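Local coordinates for uncharacterized protein conserved in bacteria (Cupriavidus necator, PDB 5DMH) that catalyses the ATP-dependent phosphorylation of 3-oxo-tetronate to 3-oxo-tetronate 4-phosphate, a step of four-carbon acid sugar metabolism, at residues Phe114-Ser122 / Ala146-Arg155; Ser122-Glu133 / Val190-Lys198. One frame throughout, in Å; residues are numbered along the deposited sequence.

Contact 1 of 2, residues Phe114-Ser122 / Ala146-Arg155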
ATOM      1  N   PHE A 114      -1.639  -7.658  -8.598  1.00 15.03           N
ATOM      2  CA  PHE A 114      -1.827  -7.842  -7.158  1.00 13.00           C
ATOM      3  C   PHE A 114      -0.717  -7.109  -6.462  1.00 11.95           C
ATOM      4  O   PHE A 114       0.479  -7.419  -6.597  1.00 13.03           O
ATOM      5  CB  PHE A 114      -1.897  -9.318  -6.772  1.00 12.13           C
ATOM      6  CG  PHE A 114      -1.879  -9.607  -5.301  1.00 13.51           C
ATOM      7  CD1 PHE A 114      -2.583  -8.848  -4.386  1.00 17.25           C
ATOM      8  CD2 PHE A 114      -1.179 -10.717  -4.834  1.00 16.34           C
ATOM      9  CE1 PHE A 114      -2.582  -9.187  -3.036  1.00 15.27           C
ATOM     10  CE2 PHE A 114      -1.168 -11.056  -3.493  1.00 13.68           C
ATOM     11  CZ  PHE A 114      -1.855 -10.274  -2.585  1.00 14.20           C
ATOM     12  N   LYS A 115      -1.127  -6.106  -5.705  1.00 13.68           N
ATOM     13  CA  LYS A 115      -0.202  -5.191  -5.062  1.00 13.73           C
ATOM     14  C   LYS A 115      -0.156  -5.411  -3.547  1.00 17.80           C
ATOM     15  O   LYS A 115      -1.162  -5.347  -2.843  1.00 15.82           O
ATOM     16  CB  LYS A 115      -0.616  -3.752  -5.381  1.00 14.20           C
ATOM     17  CG  LYS A 115      -0.098  -2.649  -4.447  1.00 15.63           C
ATOM     18  CD  LYS A 115       1.389  -2.362  -4.674  1.00 17.45           C
ATOM     19  CE  LYS A 115       1.946  -1.299  -3.724  1.00 13.23           C
ATOM     20  NZ  LYS A 115       1.965  -1.757  -2.305  1.00 14.85           N
ATOM     21  N   TYR A 116       1.037  -5.686  -3.064  1.00 12.21           N
ATOM     22  CA  TYR A 116       1.305  -5.862  -1.654  1.00 15.21           C
ATOM     23  C   TYR A 116       2.553  -5.025  -1.272  1.00 13.85           C
ATOM     24  O   TYR A 116       3.104  -4.267  -2.076  1.00 14.79           O
ATOM     25  CB  TYR A 116       1.447  -7.346  -1.306  1.00 12.14           C
ATOM     26  CG  TYR A 116       2.325  -8.122  -2.252  1.00 13.35           C
ATOM     27  CD1 TYR A 116       3.673  -7.904  -2.293  1.00 13.53           C
ATOM     28  CD2 TYR A 116       1.775  -9.015  -3.158  1.00 11.31           C
ATOM     29  CE1 TYR A 116       4.474  -8.578  -3.178  1.00 14.99           C
ATOM     30  CE2 TYR A 116       2.544  -9.689  -4.038  1.00 12.96           C
ATOM     31  CZ  TYR A 116       3.898  -9.476  -4.059  1.00 13.81           C
ATOM     32  OH  TYR A 116       4.657 -10.160  -4.962  1.00 15.22           O
ATOM     33  N   CYS A 117       2.988  -5.144  -0.043  1.00 15.82           N
ATOM     34  CA  CYS A 117       4.013  -4.238   0.441  1.00 13.60           C
ATOM     35  C   CYS A 117       5.390  -4.575  -0.143  1.00 13.21           C
ATOM     36  O   CYS A 117       5.716  -5.740  -0.370  1.00 14.48           O
ATOM     37  CB  CYS A 117       4.079  -4.324   1.942  1.00 16.87           C
ATOM     38  SG  CYS A 117       4.772  -2.888   2.748  1.00 22.30           S
ATOM     39  N   SER A 118       6.188  -3.540  -0.354  1.00 14.34           N
ATOM     40  CA  SER A 118       7.558  -3.715  -0.808  1.00 13.92           C
ATOM     41  C   SER A 118       8.433  -4.411   0.227  1.00 12.95           C
ATOM     42  O   SER A 118       9.541  -4.843  -0.097  1.00 14.14           O
ATOM     43  CB  SER A 118       8.164  -2.386  -1.283  1.00 17.85           C
ATOM     44  OG  SER A 118       8.161  -1.396  -0.279  1.00 16.98           O
ATOM     45  N   THR A 119       7.942  -4.542   1.460  1.00 14.00           N
ATOM     46  CA  THR A 119       8.648  -5.327   2.464  1.00 11.44           C
ATOM     47  C   THR A 119       8.013  -6.705   2.710  1.00 11.89           C
ATOM     48  O   THR A 119       8.365  -7.412   3.652  1.00 13.27           O
ATOM     49  CB  THR A 119       8.883  -4.541   3.794  1.00 14.90           C
ATOM     50  OG1 THR A 119       7.721  -3.772   4.138  1.00 14.33           O
ATOM     51  CG2 THR A 119      10.057  -3.595   3.672  1.00 14.80           C
ATOM     52  N   PHE A 120       7.073  -7.068   1.842  1.00 13.67           N
ATOM     53  CA  PHE A 120       6.520  -8.414   1.708  1.00 13.91           C
ATOM     54  C   PHE A 120       5.682  -8.794   2.909  1.00 16.00           C
ATOM     55  O   PHE A 120       5.539  -9.958   3.194  1.00 15.18           O
ATOM     56  CB  PHE A 120       7.610  -9.452   1.466  1.00 14.60           C
ATOM     57  CG  PHE A 120       7.214 -10.557   0.502  1.00 13.61           C
ATOM     58  CD1 PHE A 120       6.879 -10.270  -0.819  1.00 14.64           C
ATOM     59  CD2 PHE A 120       7.207 -11.879   0.909  1.00 16.80           C
ATOM     60  CE1 PHE A 120       6.537 -11.302  -1.724  1.00 16.40           C
ATOM     61  CE2 PHE A 120       6.863 -12.890   0.022  1.00 17.69           C
ATOM     62  CZ  PHE A 120       6.534 -12.591  -1.297  1.00 15.30           C
ATOM     63  N   ASP A 121       5.106  -7.781   3.556  1.00 13.94           N
ATOM     64  CA  ASP A 121       4.389  -7.907   4.810  1.00 12.05           C
ATOM     65  C   ASP A 121       3.355  -9.035   4.770  1.00 15.99           C
ATOM     66  O   ASP A 121       2.398  -8.998   4.004  1.00 16.03           O
ATOM     67  CB  ASP A 121       3.706  -6.584   5.188  1.00 14.90           C
ATOM     68  CG  ASP A 121       4.676  -5.444   5.363  1.00 15.39           C
ATOM     69  OD1 ASP A 121       5.734  -5.458   4.686  1.00 16.86           O
ATOM     70  OD2 ASP A 121       4.402  -4.522   6.184  1.00 16.30           O
ATOM     71  N   SER A 122       3.601 -10.061   5.583  1.00 17.88           N
ATOM     72  CA  SER A 122       2.790 -11.271   5.595  1.00 15.39           C
ATOM     73  C   SER A 122       3.253 -12.127   6.769  1.00 15.59           C
ATOM     74  O   SER A 122       4.250 -11.790   7.462  1.00 15.84           O
ATOM     75  CB  SER A 122       2.956 -12.057   4.292  1.00 14.93           C
ATOM     76  OG  SER A 122       4.316 -12.401   4.049  1.00 15.80           O
ATOM     77  N   ALA A 146       6.567 -12.423  -8.452  1.00 14.52           N
ATOM     78  CA  ALA A 146       6.377 -11.757  -7.181  1.00 11.59           C
ATOM     79  C   ALA A 146       7.606 -10.856  -6.980  1.00 17.60           C
ATOM     80  O   ALA A 146       8.710 -11.342  -6.727  1.00 14.86           O
ATOM     81  CB  ALA A 146       6.278 -12.788  -6.072  1.00 13.83           C
ATOM     82  N   CYS A 147       7.422  -9.556  -7.143  1.00 15.46           N
ATOM     83  CA  CYS A 147       8.537  -8.627  -7.102  1.00 16.52           C
ATOM     84  C   CYS A 147       8.213  -7.390  -6.302  1.00 12.68           C
ATOM     85  O   CYS A 147       7.710  -6.395  -6.853  1.00 15.40           O
ATOM     86  CB  CYS A 147       8.911  -8.173  -8.517  1.00 16.24           C
ATOM     87  SG  CYS A 147      10.469  -7.232  -8.550  1.00 15.98           S
ATOM     88  N   PRO A 148       8.532  -7.424  -5.009  1.00 13.90           N
ATOM     89  CA  PRO A 148       8.343  -6.223  -4.180  1.00 14.20           C
ATOM     90  C   PRO A 148       9.420  -5.140  -4.312  1.00 12.94           C
ATOM     91  O   PRO A 148       9.376  -4.180  -3.550  1.00 14.69           O
ATOM     92  CB  PRO A 148       8.342  -6.786  -2.771  1.00 13.34           C
ATOM     93  CG  PRO A 148       9.238  -8.039  -2.855  1.00 15.30           C
ATOM     94  CD  PRO A 148       8.918  -8.608  -4.208  1.00 14.95           C
ATOM     95  N   ALA A 149      10.373  -5.267  -5.242  1.00 14.15           N
ATOM     96  CA  ALA A 149      11.456  -4.285  -5.323  1.00 13.94           C
ATOM     97  C   ALA A 149      10.959  -2.851  -5.601  1.00 14.26           C
ATOM     98  O   ALA A 149       9.969  -2.635  -6.343  1.00 16.06           O
ATOM     99  CB  ALA A 149      12.461  -4.709  -6.377  1.00 15.21           C
ATOM    100  N   PHE A 150      11.681  -1.879  -5.045  1.00 14.62           N
ATOM    101  CA  PHE A 150      11.283  -0.486  -5.119  1.00 17.44           C
ATOM    102  C   PHE A 150      12.535   0.365  -4.860  1.00 16.27           C
ATOM    103  O   PHE A 150      12.697   0.927  -3.782  1.00 14.95           O
ATOM    104  CB  PHE A 150      10.202  -0.244  -4.031  1.00 17.15           C
ATOM    105  CG  PHE A 150       9.429   1.062  -4.167  1.00 16.44           C
ATOM    106  CD1 PHE A 150       9.794   2.043  -5.073  1.00 17.54           C
ATOM    107  CD2 PHE A 150       8.315   1.281  -3.371  1.00 13.09           C
ATOM    108  CE1 PHE A 150       9.080   3.201  -5.180  1.00 17.80           C
ATOM    109  CE2 PHE A 150       7.590   2.439  -3.472  1.00 15.54           C
ATOM    110  CZ  PHE A 150       7.966   3.412  -4.380  1.00 19.63           C
ATOM    111  N   PRO A 151      13.447   0.424  -5.844  1.00 15.37           N
ATOM    112  CA  PRO A 151      14.726   1.106  -5.629  1.00 19.20           C
ATOM    113  C   PRO A 151      14.606   2.543  -5.127  1.00 21.78           C
ATOM    114  O   PRO A 151      15.424   2.978  -4.310  1.00 19.22           O
ATOM    115  CB  PRO A 151      15.366   1.079  -7.028  1.00 18.32           C
ATOM    116  CG  PRO A 151      14.900  -0.249  -7.576  1.00 20.48           C
ATOM    117  CD  PRO A 151      13.436  -0.328  -7.110  1.00 18.34           C
ATOM    118  N   GLU A 152      13.611   3.270  -5.612  1.00 19.52           N
ATOM    119  CA  GLU A 152      13.398   4.651  -5.221  1.00 18.37           C
ATOM    120  C   GLU A 152      13.198   4.770  -3.704  1.00 21.97           C
ATOM    121  O   GLU A 152      13.430   5.841  -3.113  1.00 21.93           O
ATOM    122  CB  GLU A 152      12.175   5.210  -5.955  1.00 20.05           C
ATOM    123  CG  GLU A 152      11.991   6.734  -5.897  1.00 26.74           C
ATOM    124  CD  GLU A 152      10.584   7.221  -6.314  1.00 28.32           C
ATOM    125  OE1 GLU A 152       9.691   6.397  -6.663  1.00 28.62           O
ATOM    126  OE2 GLU A 152      10.345   8.451  -6.230  1.00 25.93           O
ATOM    127  N   ASN A 153      12.719   3.691  -3.094  1.00 17.42           N
ATOM    128  CA  ASN A 153      12.501   3.631  -1.652  1.00 16.61           C
ATOM    129  C   ASN A 153      13.450   2.635  -1.018  1.00 16.35           C
ATOM    130  O   ASN A 153      13.219   2.158   0.109  1.00 18.66           O
ATOM    131  CB  ASN A 153      11.042   3.289  -1.308  1.00 17.46           C
ATOM    132  CG  ASN A 153      10.232   4.505  -0.853  1.00 19.64           C
ATOM    133  OD1 ASN A 153      10.744   5.398  -0.174  1.00 23.33           O
ATOM    134  ND2 ASN A 153       8.953   4.544  -1.246  1.00 18.48           N
ATOM    135  N   GLY A 154      14.543   2.332  -1.724  1.00 14.37           N
ATOM    136  CA  GLY A 154      15.589   1.495  -1.172  1.00 13.97           C
ATOM    137  C   GLY A 154      15.377  -0.010  -1.074  1.00 16.68           C
ATOM    138  O   GLY A 154      16.097  -0.657  -0.318  1.00 17.28           O
ATOM    139  N   ARG A 155      14.414  -0.570  -1.806  1.00 15.39           N
ATOM    140  CA  ARG A 155      14.187  -2.015  -1.789  1.00 13.63           C
ATOM    141  C   ARG A 155      14.757  -2.647  -3.051  1.00 11.73           C
ATOM    142  O   ARG A 155      14.356  -2.280  -4.166  1.00 15.59           O
ATOM    143  CB  ARG A 155      12.703  -2.383  -1.699  1.00 13.03           C
ATOM    144  CG  ARG A 155      12.011  -2.064  -0.366  1.00 16.29           C
ATOM    145  CD  ARG A 155      11.391  -0.672  -0.313  1.00 17.76           C
ATOM    146  NE  ARG A 155      10.636  -0.524   0.923  1.00 16.77           N
ATOM    147  CZ  ARG A 155      11.115  -0.032   2.070  1.00 15.34           C
ATOM    148  NH1 ARG A 155      10.339   0.019   3.141  1.00 19.98           N
ATOM    149  NH2 ARG A 155      12.359   0.423   2.170  1.00 15.78           N
TER
HETATM  150  O   HOH W   1       7.653  -1.040   3.212  1.00 17.76           O

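Contact 2 of 2, residues Ser122-Glu133 / Val190-Lys198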
ATOM      1  N   SER A 122       3.601 -10.061   5.583  1.00 17.88           N
ATOM      2  CA  SER A 122       2.790 -11.271   5.595  1.00 15.39           C
ATOM      3  C   SER A 122       3.253 -12.127   6.769  1.00 15.59           C
ATOM      4  O   SER A 122       4.250 -11.790   7.462  1.00 15.84           O
ATOM      5  CB  SER A 122       2.956 -12.057   4.292  1.00 14.93           C
ATOM      6  OG  SER A 122       4.316 -12.401   4.049  1.00 15.80           O
ATOM      7  N   THR A 123       2.570 -13.250   6.931  1.00 17.26           N
ATOM      8  CA  THR A 123       2.984 -14.308   7.849  1.00 19.16           C
ATOM      9  C   THR A 123       2.910 -15.631   7.069  1.00 20.53           C
ATOM     10  O   THR A 123       2.442 -15.654   5.914  1.00 16.59           O
ATOM     11  CB  THR A 123       2.075 -14.383   9.113  1.00 20.86           C
ATOM     12  OG1 THR A 123       0.836 -15.020   8.781  1.00 18.45           O
ATOM     13  CG2 THR A 123       1.823 -12.999   9.741  1.00 19.47           C
ATOM     14  N   ASP A 124       3.376 -16.723   7.680  1.00 17.34           N
ATOM     15  CA  ASP A 124       3.297 -18.050   7.057  1.00 16.13           C
ATOM     16  C   ASP A 124       1.838 -18.432   6.733  1.00 19.11           C
ATOM     17  O   ASP A 124       1.589 -19.315   5.926  1.00 18.04           O
ATOM     18  CB  ASP A 124       3.909 -19.128   7.981  1.00 20.97           C
ATOM     19  CG  ASP A 124       5.423 -19.034   8.090  1.00 24.80           C
ATOM     20  OD1 ASP A 124       6.079 -18.311   7.291  1.00 23.77           O
ATOM     21  OD2 ASP A 124       5.961 -19.715   8.979  1.00 27.26           O
ATOM     22  N   ALA A 125       0.878 -17.777   7.380  1.00 16.59           N
ATOM     23  CA  ALA A 125      -0.542 -18.037   7.138  1.00 19.88           C
ATOM     24  C   ALA A 125      -1.082 -17.235   5.946  1.00 19.62           C
ATOM     25  O   ALA A 125      -2.162 -17.513   5.453  1.00 21.56           O
ATOM     26  CB  ALA A 125      -1.363 -17.760   8.376  1.00 19.49           C
ATOM     27  N   GLY A 126      -0.331 -16.260   5.466  1.00 13.84           N
ATOM     28  CA  GLY A 126      -0.759 -15.460   4.329  1.00 13.33           C
ATOM     29  C   GLY A 126      -0.487 -13.989   4.513  1.00 14.69           C
ATOM     30  O   GLY A 126       0.137 -13.608   5.507  1.00 16.99           O
ATOM     31  N   ASN A 127      -0.912 -13.148   3.579  1.00 14.66           N
ATOM     32  CA  ASN A 127      -1.896 -13.476   2.560  1.00 19.10           C
ATOM     33  C   ASN A 127      -1.385 -13.380   1.119  1.00 18.65           C
ATOM     34  O   ASN A 127      -2.164 -13.532   0.186  1.00 16.24           O
ATOM     35  CB  ASN A 127      -3.087 -12.533   2.758  1.00 17.85           C
ATOM     36  CG  ASN A 127      -3.812 -12.799   4.072  1.00 15.78           C
ATOM     37  OD1 ASN A 127      -3.829 -13.930   4.551  1.00 18.17           O
ATOM     38  ND2 ASN A 127      -4.421 -11.759   4.654  1.00 15.71           N
ATOM     39  N   ILE A 128      -0.086 -13.129   0.937  1.00 19.12           N
ATOM     40  CA  ILE A 128       0.457 -12.959  -0.408  1.00 15.15           C
ATOM     41  C   ILE A 128       0.318 -14.248  -1.224  1.00 12.15           C
ATOM     42  O   ILE A 128      -0.201 -14.241  -2.357  1.00 14.02           O
ATOM     43  CB  ILE A 128       1.937 -12.471  -0.380  1.00 14.27           C
ATOM     44  CG1 ILE A 128       2.019 -11.107   0.324  1.00 18.19           C
ATOM     45  CG2 ILE A 128       2.517 -12.451  -1.805  1.00 14.78           C
ATOM     46  CD1 ILE A 128       3.424 -10.629   0.580  1.00 20.25           C
ATOM     47  N   GLY A 129       0.750 -15.363  -0.642  1.00 14.17           N
ATOM     48  CA  GLY A 129       0.613 -16.652  -1.293  1.00 17.88           C
ATOM     49  C   GLY A 129      -0.830 -17.056  -1.598  1.00 13.52           C
ATOM     50  O   GLY A 129      -1.148 -17.412  -2.734  1.00 15.00           O
ATOM     51  N   PRO A 130      -1.699 -17.048  -0.580  1.00 15.17           N
ATOM     52  CA  PRO A 130      -3.071 -17.509  -0.838  1.00 15.22           C
ATOM     53  C   PRO A 130      -3.796 -16.651  -1.863  1.00 14.37           C
ATOM     54  O   PRO A 130      -4.459 -17.215  -2.751  1.00 16.11           O
ATOM     55  CB  PRO A 130      -3.735 -17.406   0.534  1.00 20.64           C
ATOM     56  CG  PRO A 130      -2.616 -17.673   1.487  1.00 20.92           C
ATOM     57  CD  PRO A 130      -1.409 -17.022   0.863  1.00 16.80           C
ATOM     58  N   VAL A 131      -3.601 -15.346  -1.813  1.00 14.56           N
ATOM     59  CA  VAL A 131      -4.271 -14.449  -2.763  1.00 15.09           C
ATOM     60  C   VAL A 131      -3.718 -14.597  -4.192  1.00 16.41           C
ATOM     61  O   VAL A 131      -4.489 -14.756  -5.144  1.00 17.23           O
ATOM     62  CB  VAL A 131      -4.259 -12.982  -2.309  1.00 14.37           C
ATOM     63  CG1 VAL A 131      -4.707 -12.078  -3.419  1.00 15.11           C
ATOM     64  CG2 VAL A 131      -5.180 -12.784  -1.098  1.00 16.20           C
ATOM     65  N   ALA A 132      -2.399 -14.581  -4.350  1.00 14.15           N
ATOM     66  CA  ALA A 132      -1.817 -14.739  -5.669  1.00 14.86           C
ATOM     67  C   ALA A 132      -2.267 -16.051  -6.283  1.00 14.12           C
ATOM     68  O   ALA A 132      -2.623 -16.120  -7.476  1.00 15.42           O
ATOM     69  CB  ALA A 132      -0.295 -14.659  -5.623  1.00 16.37           C
ATOM     70  N   GLU A 133      -2.212 -17.126  -5.508  1.00 15.31           N
ATOM     71  CA  GLU A 133      -2.560 -18.429  -6.077  1.00 15.84           C
ATOM     72  C   GLU A 133      -4.034 -18.488  -6.458  1.00 18.36           C
ATOM     73  O   GLU A 133      -4.386 -19.085  -7.487  1.00 18.06           O
ATOM     74  CB  GLU A 133      -2.206 -19.583  -5.121  1.00 14.75           C
ATOM     75  CG  GLU A 133      -0.730 -19.825  -5.036  1.00 15.80           C
ATOM     76  CD  GLU A 133      -0.339 -21.011  -4.168  1.00 21.04           C
ATOM     77  OE1 GLU A 133      -1.013 -21.308  -3.166  1.00 22.86           O
ATOM     78  OE2 GLU A 133       0.670 -21.649  -4.495  1.00 20.67           O
ATOM     79  N   VAL A 190      10.148 -17.640   2.271  1.00 17.40           N
ATOM     80  CA  VAL A 190       9.002 -16.984   2.904  1.00 18.16           C
ATOM     81  C   VAL A 190       7.719 -17.238   2.100  1.00 17.68           C
ATOM     82  O   VAL A 190       6.707 -17.641   2.646  1.00 18.89           O
ATOM     83  CB  VAL A 190       9.255 -15.465   3.064  1.00 15.96           C
ATOM     84  CG1 VAL A 190       7.986 -14.716   3.494  1.00 14.28           C
ATOM     85  CG2 VAL A 190      10.389 -15.212   4.055  1.00 18.55           C
ATOM     86  N   LEU A 191       7.765 -17.008   0.792  1.00 14.56           N
ATOM     87  CA  LEU A 191       6.583 -17.177  -0.031  1.00 14.46           C
ATOM     88  C   LEU A 191       6.170 -18.651  -0.103  1.00 14.25           C
ATOM     89  O   LEU A 191       4.959 -18.974  -0.056  1.00 15.74           O
ATOM     90  CB  LEU A 191       6.826 -16.618  -1.442  1.00 16.75           C
ATOM     91  CG  LEU A 191       5.633 -16.625  -2.417  1.00 15.96           C
ATOM     92  CD1 LEU A 191       4.363 -16.026  -1.791  1.00 17.21           C
ATOM     93  CD2 LEU A 191       6.008 -15.879  -3.676  1.00 17.95           C
ATOM     94  N   GLN A 192       7.145 -19.542  -0.222  1.00 16.95           N
ATOM     95  CA  GLN A 192       6.844 -20.980  -0.291  1.00 20.16           C
ATOM     96  C   GLN A 192       6.050 -21.416   0.945  1.00 18.34           C
ATOM     97  O   GLN A 192       5.130 -22.220   0.852  1.00 17.76           O
ATOM     98  CB  GLN A 192       8.120 -21.829  -0.443  1.00 20.39           C
ATOM     99  CG  GLN A 192       7.852 -23.319  -0.696  1.00 23.59           C
ATOM    100  CD  GLN A 192       7.030 -23.570  -1.930  1.00 20.44           C
ATOM    101  OE1 GLN A 192       7.566 -23.697  -3.033  1.00 22.62           O
ATOM    102  NE2 GLN A 192       5.709 -23.620  -1.764  1.00 22.55           N
ATOM    103  N   ARG A 193       6.349 -20.818   2.098  1.00 20.44           N
ATOM    104  CA  ARG A 193       5.693 -21.255   3.339  1.00 21.12           C
ATOM    105  C   ARG A 193       4.208 -20.950   3.376  1.00 16.62           C
ATOM    106  O   ARG A 193       3.435 -21.615   4.088  1.00 20.86           O
ATOM    107  CB  ARG A 193       6.380 -20.655   4.552  1.00 17.16           C
ATOM    108  CG  ARG A 193       7.610 -21.408   4.950  1.00 24.87           C
ATOM    109  CD  ARG A 193       8.013 -21.085   6.368  1.00 42.82           C
ATOM    110  NE  ARG A 193       8.737 -19.834   6.418  1.00 45.53           N
ATOM    111  CZ  ARG A 193      10.062 -19.713   6.503  1.00 47.10           C
ATOM    112  NH1 ARG A 193      10.845 -20.785   6.568  1.00 53.31           N
ATOM    113  NH2 ARG A 193      10.605 -18.491   6.540  1.00 28.01           N
ATOM    114  N   GLN A 194       3.801 -19.966   2.597  1.00 17.99           N
ATOM    115  CA  GLN A 194       2.414 -19.562   2.548  1.00 19.94           C
ATOM    116  C   GLN A 194       1.765 -19.919   1.196  1.00 22.47           C
ATOM    117  O   GLN A 194       0.714 -19.382   0.837  1.00 21.66           O
ATOM    118  CB  GLN A 194       2.293 -18.075   2.858  1.00 20.17           C
ATOM    119  CG  GLN A 194       3.061 -17.163   1.955  1.00 26.43           C
ATOM    120  CD  GLN A 194       2.919 -15.704   2.346  1.00 17.71           C
ATOM    121  OE1 GLN A 194       1.895 -15.098   2.118  1.00 17.48           O
ATOM    122  NE2 GLN A 194       3.986 -15.127   2.899  1.00 18.82           N
ATOM    123  N   SER A 195       2.406 -20.821   0.458  1.00 19.26           N
ATOM    124  CA  SER A 195       1.944 -21.220  -0.881  1.00 21.77           C
ATOM    125  C   SER A 195       1.830 -22.736  -0.981  1.00 22.96           C
ATOM    126  O   SER A 195       2.673 -23.465  -0.463  1.00 21.91           O
ATOM    127  CB  SER A 195       2.891 -20.724  -1.989  1.00 18.88           C
ATOM    128  OG  SER A 195       3.092 -19.325  -1.944  1.00 21.00           O
ATOM    129  N   LYS A 196       0.768 -23.200  -1.633  1.00 23.65           N
ATOM    130  CA  LYS A 196       0.533 -24.633  -1.841  1.00 21.82           C
ATOM    131  C   LYS A 196       1.360 -25.218  -2.997  1.00 26.48           C
ATOM    132  O   LYS A 196       1.786 -26.370  -2.965  1.00 27.90           O
ATOM    133  CB  LYS A 196      -0.962 -24.879  -2.106  1.00 26.18           C
ATOM    134  CG  LYS A 196      -1.861 -24.450  -0.975  1.00 36.02           C
ATOM    135  CD  LYS A 196      -3.225 -25.128  -1.044  1.00 47.52           C
ATOM    136  CE  LYS A 196      -4.208 -24.492  -0.068  1.00 50.23           C
ATOM    137  NZ  LYS A 196      -4.798 -23.237  -0.638  1.00 49.17           N
ATOM    138  N   ASN A 197       1.611 -24.383  -3.989  1.00 21.33           N
ATOM    139  CA  ASN A 197       2.271 -24.768  -5.215  1.00 17.87           C
ATOM    140  C   ASN A 197       3.724 -24.264  -5.287  1.00 23.50           C
ATOM    141  O   ASN A 197       4.162 -23.434  -4.472  1.00 19.95           O
ATOM    142  CB  ASN A 197       1.453 -24.248  -6.401  1.00 20.72           C
ATOM    143  CG  ASN A 197       0.111 -24.968  -6.543  1.00 29.84           C
ATOM    144  OD1 ASN A 197       0.010 -26.151  -6.261  1.00 35.06           O
ATOM    145  ND2 ASN A 197      -0.915 -24.251  -6.963  1.00 35.00           N
ATOM    146  N   LYS A 198       4.467 -24.739  -6.281  1.00 21.79           N
ATOM    147  CA  LYS A 198       5.898 -24.502  -6.316  1.00 21.03           C
ATOM    148  C   LYS A 198       6.324 -23.037  -6.538  1.00 19.65           C
ATOM    149  O   LYS A 198       5.932 -22.388  -7.509  1.00 21.86           O
ATOM    150  CB  LYS A 198       6.535 -25.412  -7.382  1.00 22.14           C
ATOM    151  CG  LYS A 198       8.014 -25.181  -7.604  1.00 24.41           C
ATOM    152  CD  LYS A 198       8.870 -25.610  -6.440  1.00 34.30           C
ATOM    153  CE  LYS A 198      10.340 -25.488  -6.793  1.00 39.34           C
ATOM    154  NZ  LYS A 198      11.254 -25.943  -5.708  1.00 48.10           N
TER
HETATM  155  O   HOH W   2       5.755 -16.870   4.999  1.00 19.19           O
HETATM  156  O   HOH W   3       8.496 -17.124   7.419  1.00 23.65           O
HETATM  157  O   HOH W   4       2.916 -20.854  -6.105  1.00 26.83           O
HETATM  158  O   HOH W   5      -1.605 -20.506  -0.483  1.00 29.98           O
HETATM  159  O   HOH W   6      -3.738 -21.976  -3.052  1.00 39.48           O

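Contact 1 of 2, residues Phe114-Ser122 / Ala146-Arg155
R155 reaches S118 with its long side chain, and following it outward from CB takes in most of the polar half of this contact. R155 CG lies against the backbone of the other segment, 3.7 Å from S118 O. The chain then bends at its second torsion (chi2 90°), which lays R155 CD beside the serine hydroxyl, 3.3 Å from S118 OG. NE donates to that same oxygen, the pair S118 OG and R155 NE standing 2.9 Å apart. The hydroxyl sits in the guanidinium plane, although the N-H is bent to 144° at the hydrogen. Farther out, T119 CG2 rests over one face of the guanidinium, 3.7 Å from R155 NH1. NH1 also donates to a water at the group's edge, and this water in turn donates to T119 OG1; the T119 hydroxyl donates a hydrogen bond to D121 OD1. NH2 turns back on its own segment with a weak bond to N153 O, so each guanidinium nitrogen has a polar partner.

The rest of the contact centres on P148. S118 CB presses against its carbonyl, 3.1 Å from P148 O, while in apolar packing P148 CG meets F120 CD1 (3.8 Å) and P148 CB lies near the edge of the Y116 ring. Y116 OH comes down on A146, 3.2 Å from A146 CA, and is hydrogen-bonded to T253. Helix 187-193 adds L187 beside both F120 and P148.

Within each segment the backbone is tightly turned: C117-F120 forms a type I turn, and G154 and R155 face F150 in a G1 beta bulge. Two loops leaving strands 111-115 and 144-147, parallel and separated by strand 251-254, thus pack together in the sugar-binding N-terminal domain, with the side chain of C117 about 6 Å from bound ADP.

Contact 2 of 2, residues Ser122-Glu133 / Val190-Lys198
Q194 is the side chain that ties these segments together, its amide lying between the loop S122-N127 and the start of helix 128-139. Q194 NE2 donates to S122 OG at 3.0 Å, nearly straight and in the amide plane. At the other end Q194 OE1 accepts from G129 N, also at 3.0 Å; this N-H points almost directly at the oxygen (175°) but comes from above the carbonyl plane. With a bond at each end, the amide's rotation is fixed. CG stands between the backbone N and the carbonyl carbon (chi1 58°), and the chain then runs extended to the helix N-terminus.

One turn along that helix, E133 spreads its carboxylate across two successive backbone amides: E133 OE1 takes K196 N at 3.0 Å and E133 OE2 takes N197 N at 2.9 Å, both on the syn side. Waters bridge the same carboxylate to Q194 O and K196 NZ. At the outer rim D124 OD1 and R193 NE form a salt bridge at 3.2 Å whose hydrogen bond is weak, their flat groups 50° apart; R193 NH2 has a stronger partner in D184.

Behind this shell, the S122 hydroxyl itself donates to F120 O. L191 CD1 packs on G129 CA at 3.8 Å, the bare glycine letting the two backbones come close. S195 OG donates to L191 O from above the carbonyl plane, on the opposite face to Q194 N, and an ST turn at T123 shapes the loop before the cis peptide preceding N127. The arrangement is a helix N-terminus docked on the chain leaving helix 187-193: a glutamine carbonyl meets the first-turn amide of G129, and a glutamate carboxylate grips paired backbone N-H groups.

Overall arrangement
Contacts 1 and 2 lie 15 Å apart between centres in the sugar-binding N-terminal domain and meet at S122, where one segment ends and the next begins. Along the chain their segments alternate: strand 111-115 and its loop, helix 128-139, strand 144-147 and its loop, then helix 187-193. I128 and V131 of the helix pack on Y116 and F114, joining the two contacts through a shared apolar layer. Helix 187-193 serves both, since V190 touches F120 and L191 touches A146 in contact 1, while the same helix meets the start of helix 128-139 in contact 2. Contact 1 lies deeper and nearer bound ADP; contact 2 is farther from the chain's centre and partly open to solvent.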